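PDB 5X45: protease 2A, which probably acts as a chymotrypsin-like cysteine protease that cleaves the viral polyprotein during rhinovirus infection. Local coordinates for residues Lys17-Thr22 / Thr34-Val39; Met7-Arg12 / Gly108-Cys113; His76-Ile81 / Lys89-Asn94. One frame throughout, in Å; residues are numbered along the deposited sequence.

Interaction 1. Residues Lys17-Thr22 / Thr34-Val39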
loop_
_atom_site.group_PDB
_atom_site.type_symbol
_atom_site.label_atom_id
_atom_site.label_comp_id
_atom_site.label_asym_id
_atom_site.label_seq_id
_atom_site.Cartn_x
_atom_site.Cartn_y
_atom_site.Cartn_z
ATOM N N LYS A 17 -6.138 0.653 4.783
ATOM C CA LYS A 17 -5.163 -0.082 5.577
ATOM C C LYS A 17 -4.886 -1.433 4.942
ATOM O O LYS A 17 -5.697 -1.935 4.166
ATOM C CB LYS A 17 -5.670 -0.277 7.008
ATOM C CG LYS A 17 -6.145 1.001 7.674
ATOM C CD LYS A 17 -6.427 0.821 9.153
ATOM C CE LYS A 17 -5.316 1.468 9.977
ATOM N NZ LYS A 17 -5.480 1.267 11.444
ATOM N N CYS A 18 -3.773 -2.017 5.289
ATOM C CA CYS A 18 -3.475 -3.344 4.874
ATOM C C CYS A 18 -4.357 -4.229 5.701
ATOM O O CYS A 18 -4.437 -4.066 6.877
ATOM C CB CYS A 18 -2.012 -3.634 5.121
ATOM S SG CYS A 18 -0.934 -3.020 3.846
ATOM N N ALA A 19 -5.048 -5.156 5.077
ATOM C CA ALA A 19 -6.069 -5.908 5.756
ATOM C C ALA A 19 -5.598 -6.741 6.944
ATOM O O ALA A 19 -6.306 -6.868 7.907
ATOM C CB ALA A 19 -6.871 -6.729 4.782
ATOM N N HIS A 20 -4.406 -7.286 6.875
ATOM C CA HIS A 20 -3.914 -8.106 7.936
ATOM C C HIS A 20 -3.524 -7.341 9.181
ATOM O O HIS A 20 -3.226 -7.923 10.194
ATOM C CB HIS A 20 -2.795 -8.953 7.442
ATOM C CG HIS A 20 -1.535 -8.210 7.282
ATOM N ND1 HIS A 20 -1.259 -7.468 6.165
ATOM C CD2 HIS A 20 -0.471 -8.086 8.096
ATOM C CE1 HIS A 20 -0.077 -6.911 6.301
ATOM N NE2 HIS A 20 0.424 -7.275 7.460
ATOM N N LEU A 21 -3.590 -6.031 9.106
ATOM C CA LEU A 21 -3.210 -5.175 10.187
ATOM C C LEU A 21 -4.419 -4.605 10.861
ATOM O O LEU A 21 -4.308 -3.793 11.734
ATOM C CB LEU A 21 -2.380 -4.033 9.641
ATOM C CG LEU A 21 -0.888 -4.025 9.842
ATOM C CD1 LEU A 21 -0.329 -5.355 10.260
ATOM C CD2 LEU A 21 -0.257 -3.610 8.553
ATOM N N THR A 22 -5.586 -5.010 10.428
ATOM C CA THR A 22 -6.803 -4.494 10.979
ATOM C C THR A 22 -7.881 -5.537 10.974
ATOM O O THR A 22 -7.622 -6.697 10.820
ATOM C CB THR A 22 -7.213 -3.223 10.253
ATOM O OG1 THR A 22 -8.328 -2.643 10.902
ATOM C CG2 THR A 22 -7.544 -3.507 8.869
ATOM N N THR A 34 -7.338 -10.226 -1.858
ATOM C CA THR A 34 -6.524 -10.427 -3.053
ATOM C C THR A 34 -5.694 -9.175 -3.335
ATOM O O THR A 34 -4.864 -9.150 -4.248
ATOM C CB THR A 34 -7.387 -10.781 -4.285
ATOM O OG1 THR A 34 -8.510 -9.890 -4.360
ATOM C CG2 THR A 34 -7.888 -12.211 -4.181
ATOM N N ALA A 35 -5.936 -8.131 -2.550
ATOM C CA ALA A 35 -5.125 -6.927 -2.605
ATOM C C ALA A 35 -4.595 -6.570 -1.218
ATOM O O ALA A 35 -3.981 -5.512 -1.045
ATOM C CB ALA A 35 -5.931 -5.774 -3.179
ATOM N N ASP A 36 -4.856 -7.447 -0.242
ATOM C CA ASP A 36 -4.502 -7.215 1.163
ATOM C C ASP A 36 -4.938 -5.810 1.593
ATOM O O ASP A 36 -4.182 -5.061 2.225
ATOM C CB ASP A 36 -2.997 -7.413 1.382
ATOM C CG ASP A 36 -2.618 -7.413 2.853
ATOM O OD1 ASP A 36 -3.505 -7.705 3.683
ATOM O OD2 ASP A 36 -1.446 -7.112 3.180
ATOM N N LEU A 37 -6.179 -5.468 1.268
ATOM C CA LEU A 37 -6.649 -4.095 1.413
ATOM C C LEU A 37 -7.985 -4.013 2.109
ATOM O O LEU A 37 -8.922 -4.738 1.771
ATOM C CB LEU A 37 -6.771 -3.430 0.043
ATOM C CG LEU A 37 -7.214 -1.971 0.054
ATOM C CD1 LEU A 37 -6.123 -1.067 0.647
ATOM C CD2 LEU A 37 -7.589 -1.526 -1.346
ATOM N N GLN A 38 -8.071 -3.120 3.083
ATOM C CA GLN A 38 -9.340 -2.816 3.724
ATOM C C GLN A 38 -9.586 -1.324 3.649
ATOM O O GLN A 38 -8.677 -0.536 3.892
ATOM C CB GLN A 38 -9.361 -3.279 5.177
ATOM C CG GLN A 38 -10.581 -2.757 5.931
ATOM C CD GLN A 38 -10.793 -3.405 7.285
ATOM O OE1 GLN A 38 -10.408 -4.555 7.516
ATOM N NE2 GLN A 38 -11.380 -2.649 8.205
ATOM N N VAL A 39 -10.793 -0.929 3.264
ATOM C CA VAL A 39 -11.107 0.490 3.234
ATOM C C VAL A 39 -12.296 0.788 4.138
ATOM O O VAL A 39 -13.338 0.136 4.047
ATOM C CB VAL A 39 -11.416 0.990 1.822
ATOM C CG1 VAL A 39 -11.550 2.515 1.838
ATOM C CG2 VAL A 39 -10.326 0.562 0.862
#
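The pairing of His20 with Asp36, at one end of two inner strands of a four-stranded antiparallel sheet, is consistent with the histidine–aspartate arm of the catalytic triad in chymotrypsin-like picornaviral 2A proteases. Strand 14-18 runs into the short 3-10 segment 19-21 that carries the histidine, and strand 37-41 begins just past the aspartate. Lys17 with Gln38 is the hydrogen-bonded pair, and the non-hydrogen-bonded pair Cys18 with Leu37 ends the ladder. Two straight backbone bonds join the first pair: Lys17 N to Gln38 O and Gln38 N to Lys17 O, both 2.9 Å. Beyond this the strands part, and Asp36 takes a left-handed backbone conformation, forming with Leu37 a G1 beta bulge against strand 28-32. The Asp36 carbonyl nevertheless still reaches the first chain, accepting Ala19 N at 3.0 Å from well above the carbonyl plane.

Asp36 extends CG anti to its own N (chi1 -170°), which carries the carboxylate back along the turn to the histidine. There OD1 takes a weak bond from the backbone N of His20 at 3.3 Å. OD1 has a further donor in Tyr87 OH, and OD2 a weak one in Thr122 OG1; Tyr86 stacks on the imidazole. Farther down, the methyl CG2 of Thr22 lies 3.3 Å from Gln38 OE1, while Gln38 NE2 turns to Asp40 and Asn23. Ring and carboxylate are nearly coplanar, 25° apart, and the ND1 edge of His20 straddles both oxygens, with weak bonds to Asp36 OD2 at 3.0 Å and Asp36 OD1 at 3.4 Å.

Interaction 2. Residues Met7-Arg12 / Gly108-Cys113. With ZN (zinc ion), chain E.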
loop_
_atom_site.group_PDB
_atom_site.type_symbol
_atom_site.label_atom_id
_atom_site.label_comp_id
_atom_site.label_asym_id
_atom_site.label_seq_id
_atom_site.Cartn_x
_atom_site.Cartn_y
_atom_site.Cartn_z
ATOM N N MET A 7 1.440 4.445 8.563
ATOM C CA MET A 7 1.311 3.208 7.789
ATOM C C MET A 7 -0.130 2.983 7.307
ATOM O O MET A 7 -0.649 1.872 7.379
ATOM C CB MET A 7 1.748 2.000 8.627
ATOM C CG MET A 7 3.040 2.181 9.408
ATOM S SD MET A 7 4.486 2.248 8.354
ATOM C CE MET A 7 4.880 0.510 8.151
ATOM N N PHE A 8 -0.792 4.049 6.884
ATOM C CA PHE A 8 -2.149 3.957 6.375
ATOM C C PHE A 8 -2.380 5.180 5.505
ATOM O O PHE A 8 -1.598 6.121 5.551
ATOM C CB PHE A 8 -3.185 3.887 7.514
ATOM C CG PHE A 8 -3.122 5.054 8.473
ATOM C CD1 PHE A 8 -3.784 6.245 8.190
ATOM C CD2 PHE A 8 -2.406 4.958 9.666
ATOM C CE1 PHE A 8 -3.716 7.330 9.077
ATOM C CE2 PHE A 8 -2.342 6.037 10.563
ATOM C CZ PHE A 8 -2.988 7.218 10.267
ATOM N N VAL A 9 -3.455 5.168 4.727
ATOM C CA VAL A 9 -3.811 6.315 3.907
ATOM C C VAL A 9 -5.139 6.891 4.358
ATOM O O VAL A 9 -6.136 6.182 4.425
ATOM C CB VAL A 9 -3.883 5.937 2.421
ATOM C CG1 VAL A 9 -4.202 7.154 1.576
ATOM C CG2 VAL A 9 -2.578 5.283 1.984
ATOM N N HIS A 10 -5.152 8.185 4.655
ATOM C CA HIS A 10 -6.335 8.832 5.207
ATOM C C HIS A 10 -6.790 9.988 4.321
ATOM O O HIS A 10 -6.244 11.088 4.384
ATOM C CB HIS A 10 -6.036 9.318 6.625
ATOM C CG HIS A 10 -7.234 9.852 7.347
ATOM N ND1 HIS A 10 -7.136 10.481 8.573
ATOM C CD2 HIS A 10 -8.544 9.847 7.027
ATOM C CE1 HIS A 10 -8.342 10.844 8.972
ATOM N NE2 HIS A 10 -9.215 10.473 8.056
ATOM N N THR A 11 -7.797 9.735 3.494
ATOM C CA THR A 11 -8.305 10.758 2.582
ATOM C C THR A 11 -9.423 11.557 3.238
ATOM O O THR A 11 -9.689 11.374 4.430
ATOM C CB THR A 11 -8.821 10.136 1.273
ATOM O OG1 THR A 11 -9.971 9.326 1.550
ATOM C CG2 THR A 11 -7.732 9.292 0.610
ATOM N N ARG A 12 -10.087 12.416 2.461
ATOM C CA ARG A 12 -11.170 13.252 2.993
ATOM C C ARG A 12 -12.297 12.418 3.589
ATOM O O ARG A 12 -12.938 12.809 4.570
ATOM C CB ARG A 12 -11.776 14.148 1.915
ATOM C CG ARG A 12 -12.691 15.212 2.512
ATOM C CD ARG A 12 -13.832 15.619 1.583
ATOM N NE ARG A 12 -13.558 16.805 0.774
ATOM C CZ ARG A 12 -14.051 17.003 -0.449
ATOM N NH1 ARG A 12 -13.750 18.109 -1.117
ATOM N NH2 ARG A 12 -14.850 16.095 -1.001
ATOM N N GLY A 108 2.301 -1.203 4.667
ATOM C CA GLY A 108 1.512 -0.024 4.969
ATOM C C GLY A 108 2.238 1.278 4.644
ATOM O O GLY A 108 1.608 2.333 4.537
ATOM N N GLY A 109 3.565 1.206 4.515
ATOM C CA GLY A 109 4.373 2.355 4.154
ATOM C C GLY A 109 3.900 2.916 2.829
ATOM O O GLY A 109 3.618 2.165 1.893
ATOM N N LYS A 110 3.787 4.237 2.763
ATOM C CA LYS A 110 3.176 4.897 1.622
ATOM C C LYS A 110 4.097 5.066 0.428
ATOM O O LYS A 110 5.275 5.366 0.587
ATOM C CB LYS A 110 2.645 6.269 2.042
ATOM C CG LYS A 110 1.453 6.193 2.977
ATOM C CD LYS A 110 0.921 7.565 3.309
ATOM C CE LYS A 110 1.716 8.214 4.416
ATOM N NZ LYS A 110 1.174 9.562 4.756
ATOM N N LEU A 111 3.522 4.904 -0.762
ATOM C CA LEU A 111 4.167 5.243 -2.023
ATOM C C LEU A 111 3.507 6.486 -2.616
ATOM O O LEU A 111 2.301 6.495 -2.899
ATOM C CB LEU A 111 4.081 4.079 -3.011
ATOM C CG LEU A 111 4.490 4.368 -4.458
ATOM C CD1 LEU A 111 5.944 4.794 -4.524
ATOM C CD2 LEU A 111 4.269 3.136 -5.315
ATOM N N LEU A 112 4.309 7.527 -2.822
ATOM C CA LEU A 112 3.806 8.799 -3.334
ATOM C C LEU A 112 4.423 9.204 -4.659
ATOM O O LEU A 112 5.620 9.032 -4.887
ATOM C CB LEU A 112 4.058 9.927 -2.332
ATOM C CG LEU A 112 3.301 9.891 -1.016
ATOM C CD1 LEU A 112 4.182 9.294 0.061
ATOM C CD2 LEU A 112 2.863 11.301 -0.660
ATOM N N CYS A 113 3.588 9.738 -5.536
ATOM C CA CYS A 113 4.067 10.484 -6.687
ATOM C C CYS A 113 3.862 11.975 -6.407
ATOM O O CYS A 113 3.480 12.358 -5.306
ATOM C CB CYS A 113 3.334 10.048 -7.949
ATOM S SG CYS A 113 1.595 10.514 -7.956
HETATM ZN ZN ZN E . 1.106 11.214 -10.345
#
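Met7 and Gly108 bring the N-terminal arm against the loop that leads into strand 110-113, an example of two chain regions joined by shape more than by polar bonds. The Gly108 carbonyl oxygen faces the arm's backbone, 3.4 Å from Met7 CA in a C-H...O contact. Met7 bends at chi2 (-70°) and again at chi3 (-86°), and this folded shape brings its methyl CE to 3.9 Å from Gly109 N, with SD lying almost as near.

One residue on, Lys110 lies against the next peptide of the arm. Its chi1 of -69° sets CG beside the backbone N, and the later bend at chi3 turns the aliphatic chain past the Phe8 carbonyl, Lys110 CD to Phe8 O 3.7 Å. Val9 CG2 adds a looser touch on Lys110 CG at 4.3 Å. The amine makes a long, weak ion pair with Asp48.

At the far end of the strand, Cys113 SG binds the zinc ion at 2.5 Å, in a site completed by Cys53, Cys55 and His115. Residues 7-9 are therefore held by methylene and methyl contacts and a weak C-H...O approach, the Lys110 amine adds a hydrogen bond to Gly3 O farther up the arm, and the metal bond is at the other end of the strand.

Interaction 3. Residues His76-Ile81 / Lys89-Asn94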
loop_
_atom_site.group_PDB
_atom_site.type_symbol
_atom_site.label_atom_id
_atom_site.label_comp_id
_atom_site.label_asym_id
_atom_site.label_seq_id
_atom_site.Cartn_x
_atom_site.Cartn_y
_atom_site.Cartn_z
ATOM N N HIS A 76 2.326 -4.965 -12.376
ATOM C CA HIS A 76 2.017 -6.374 -12.586
ATOM C C HIS A 76 0.538 -6.577 -12.292
ATOM O O HIS A 76 0.058 -6.191 -11.228
ATOM C CB HIS A 76 2.846 -7.291 -11.688
ATOM C CG HIS A 76 4.257 -7.449 -12.122
ATOM N ND1 HIS A 76 5.255 -6.559 -11.779
ATOM C CD2 HIS A 76 4.849 -8.375 -12.921
ATOM C CE1 HIS A 76 6.398 -6.944 -12.313
ATOM N NE2 HIS A 76 6.171 -8.046 -13.017
ATOM N N ASP A 77 -0.175 -7.192 -13.221
ATOM C CA ASP A 77 -1.579 -7.522 -13.009
ATOM C C ASP A 77 -1.747 -8.427 -11.793
ATOM O O ASP A 77 -2.660 -8.243 -10.999
ATOM C CB ASP A 77 -2.171 -8.192 -14.249
ATOM C CG ASP A 77 -2.631 -7.184 -15.295
ATOM O OD1 ASP A 77 -2.573 -5.963 -15.022
ATOM O OD2 ASP A 77 -3.057 -7.613 -16.394
ATOM N N TRP A 78 -0.844 -9.385 -11.630
ATOM C CA TRP A 78 -0.859 -10.207 -10.436
ATOM C C TRP A 78 0.530 -10.680 -10.080
ATOM O O TRP A 78 1.424 -10.677 -10.921
ATOM C CB TRP A 78 -1.818 -11.399 -10.601
ATOM C CG TRP A 78 -1.564 -12.308 -11.788
ATOM C CD1 TRP A 78 -2.133 -12.210 -13.015
ATOM C CD2 TRP A 78 -0.704 -13.456 -11.834
ATOM N NE1 TRP A 78 -1.675 -13.210 -13.834
ATOM C CE2 TRP A 78 -0.801 -13.996 -13.134
ATOM C CE3 TRP A 78 0.148 -14.071 -10.909
ATOM C CZ2 TRP A 78 -0.084 -15.127 -13.537
ATOM C CZ3 TRP A 78 0.861 -15.192 -11.307
ATOM C CH2 TRP A 78 0.742 -15.708 -12.615
ATOM N N TYR A 79 0.696 -11.105 -8.832
ATOM C CA TYR A 79 2.008 -11.414 -8.290
ATOM C C TYR A 79 1.905 -12.460 -7.193
ATOM O O TYR A 79 0.972 -12.421 -6.386
ATOM C CB TYR A 79 2.628 -10.123 -7.743
ATOM C CG TYR A 79 4.122 -10.095 -7.544
ATOM C CD1 TYR A 79 4.991 -10.042 -8.629
ATOM C CD2 TYR A 79 4.667 -10.057 -6.263
ATOM C CE1 TYR A 79 6.365 -9.994 -8.443
ATOM C CE2 TYR A 79 6.035 -10.001 -6.064
ATOM C CZ TYR A 79 6.878 -9.971 -7.157
ATOM O OH TYR A 79 8.238 -9.916 -6.964
ATOM N N GLU A 80 2.861 -13.389 -7.158
ATOM C CA GLU A 80 2.895 -14.428 -6.124
ATOM C C GLU A 80 3.556 -13.899 -4.854
ATOM O O GLU A 80 4.739 -13.556 -4.856
ATOM C CB GLU A 80 3.643 -15.665 -6.619
ATOM C CG GLU A 80 3.628 -16.854 -5.663
ATOM C CD GLU A 80 3.821 -18.193 -6.379
ATOM O OE1 GLU A 80 4.726 -18.953 -5.977
ATOM O OE2 GLU A 80 3.078 -18.493 -7.337
ATOM N N ILE A 81 2.785 -13.832 -3.774
ATOM C CA ILE A 81 3.322 -13.444 -2.478
ATOM C C ILE A 81 3.715 -14.691 -1.703
ATOM O O ILE A 81 2.906 -15.616 -1.551
ATOM C CB ILE A 81 2.313 -12.635 -1.640
ATOM C CG1 ILE A 81 1.657 -11.527 -2.471
ATOM C CG2 ILE A 81 2.995 -12.077 -0.392
ATOM C CD1 ILE A 81 2.618 -10.508 -3.017
ATOM N N LYS A 89 1.067 -18.746 1.195
ATOM C CA LYS A 89 1.460 -18.356 -0.152
ATOM C C LYS A 89 0.191 -18.136 -0.980
ATOM O O LYS A 89 -0.689 -19.000 -1.004
ATOM C CB LYS A 89 2.343 -19.444 -0.769
ATOM C CG LYS A 89 2.351 -19.511 -2.289
ATOM C CD LYS A 89 3.193 -20.693 -2.761
ATOM C CE LYS A 89 3.067 -20.918 -4.260
ATOM N NZ LYS A 89 4.271 -21.567 -4.862
ATOM N N HIS A 90 0.093 -16.984 -1.646
ATOM C CA HIS A 90 -1.127 -16.622 -2.377
ATOM C C HIS A 90 -0.861 -15.593 -3.469
ATOM O O HIS A 90 0.192 -14.954 -3.488
ATOM C CB HIS A 90 -2.178 -16.062 -1.424
ATOM C CG HIS A 90 -1.812 -14.729 -0.855
ATOM N ND1 HIS A 90 -0.823 -14.569 0.091
ATOM C CD2 HIS A 90 -2.287 -13.489 -1.119
ATOM C CE1 HIS A 90 -0.707 -13.287 0.391
ATOM N NE2 HIS A 90 -1.583 -12.610 -0.327
ATOM N N ILE A 91 -1.827 -15.433 -4.369
ATOM C CA ILE A 91 -1.738 -14.449 -5.446
ATOM C C ILE A 91 -2.384 -13.128 -5.031
ATOM O O ILE A 91 -3.458 -13.117 -4.439
ATOM C CB ILE A 91 -2.420 -14.945 -6.742
ATOM C CG1 ILE A 91 -1.806 -16.265 -7.232
ATOM C CG2 ILE A 91 -2.359 -13.870 -7.820
ATOM C CD1 ILE A 91 -0.308 -16.296 -7.273
ATOM N N GLN A 92 -1.724 -12.018 -5.348
ATOM C CA GLN A 92 -2.318 -10.700 -5.180
ATOM C C GLN A 92 -2.400 -9.987 -6.532
ATOM O O GLN A 92 -1.711 -10.355 -7.478
ATOM C CB GLN A 92 -1.527 -9.869 -4.160
ATOM C CG GLN A 92 -1.852 -10.234 -2.711
ATOM C CD GLN A 92 -1.312 -9.239 -1.693
ATOM O OE1 GLN A 92 -1.118 -8.060 -1.993
ATOM N NE2 GLN A 92 -1.089 -9.711 -0.471
ATOM N N TYR A 93 -3.281 -8.997 -6.620
ATOM C CA TYR A 93 -3.557 -8.303 -7.880
ATOM C C TYR A 93 -3.197 -6.819 -7.824
ATOM O O TYR A 93 -3.125 -6.226 -6.741
ATOM C CB TYR A 93 -5.030 -8.480 -8.265
ATOM C CG TYR A 93 -5.375 -9.921 -8.562
ATOM C CD1 TYR A 93 -5.175 -10.457 -9.834
ATOM C CD2 TYR A 93 -5.853 -10.762 -7.567
ATOM C CE1 TYR A 93 -5.469 -11.790 -10.110
ATOM C CE2 TYR A 93 -6.147 -12.089 -7.830
ATOM C CZ TYR A 93 -5.955 -12.596 -9.104
ATOM O OH TYR A 93 -6.246 -13.913 -9.372
ATOM N N ASN A 94 -2.949 -6.237 -8.997
ATOM C CA ASN A 94 -2.626 -4.816 -9.130
ATOM C C ASN A 94 -1.441 -4.367 -8.283
ATOM O O ASN A 94 -1.585 -3.597 -7.331
ATOM C CB ASN A 94 -3.857 -3.957 -8.808
ATOM C CG ASN A 94 -5.014 -4.217 -9.767
ATOM O OD1 ASN A 94 -6.076 -4.696 -9.368
ATOM N ND2 ASN A 94 -4.809 -3.899 -11.037
#
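Trp78-Ile81 and His90-Tyr93 form the antiparallel ladder of a beta hairpin, their short axes 4.6 Å apart and 146° between N-to-C directions. Tyr79 with Gln92 and Ile81 with His90 are the hydrogen-bonded pairs; Trp78 with Tyr93 and Glu80 with Ile91 are the non-hydrogen-bonded ones. Past the ladder, Asn94 N reaches Asp77 O at 2.8 Å, where both chains turn a corner.

The two faces differ in character. On the one bearing Trp78, Glu80, Ile91 and Tyr93, the tryptophan touches mainly through its CB, which lies 3.6 Å from Tyr93 CD1 and 3.8 Å from Ile91 CG2, while the indole leads away. Beside them Ile91 CD1 rests against Glu80 CA. At the hairpin's outer end the extended chains of Glu80 and Lys89 cross, and NZ meets OE1 at 2.9 Å in a salt bridge, approaching from above the carboxylate plane.

The opposite face centres on Ile81. It lies side by side with His90, CB sitting off-centre over the imidazole in a CH-pi contact, 4.1 Å from the centroid, and its CG1 packs on Gln92 CG at 3.7 Å. The imidazole is fixed at both nitrogens: NE2 accepts Gln92 NE2 at 2.9 Å, close to both the ring and amide planes, and ND1 bonds Pro88 O. These partners restrict rotation of the ring, whose neighbour Tyr87 meets it edge-to-face.

Gln92 OE1 in turn bonds Thr122 OG1 of strand 116-124. Strand 67-76 leads into strand 78-81 and strand 90-93 into strand 95-98, so the hairpin is an extension between two neighbouring barrel strands: Tyr79 packs on strand 95-98, His76 pairs with Leu95, and Tyr93 bonds the backbone of Thr34 in the loop between strands 28-32 and 37-41.

How the interactions relate
The three contacts show how an all-beta protease joins its N-terminal sheet, barrel and hairpin. Interaction 1 lies between the others, its centre 13 Å from that of interaction 2 and 14 Å from that of interaction 3, whereas the latter two are 20 Å apart. Interactions 1 and 2 share the four-stranded sheet through neighbouring strands 9-10 and 14-18, and Cys18 SG packs on Gly108 N. Interaction 3 meets interaction 1 through a probable Thr34 O to Tyr93 N bond. Along the chain, interaction 2 encloses the other two, which follow in series. Interaction 1, with the probable histidine–aspartate pair, thus touches both others, while the nearest atoms of interactions 2 and 3 stay about 9 Å apart.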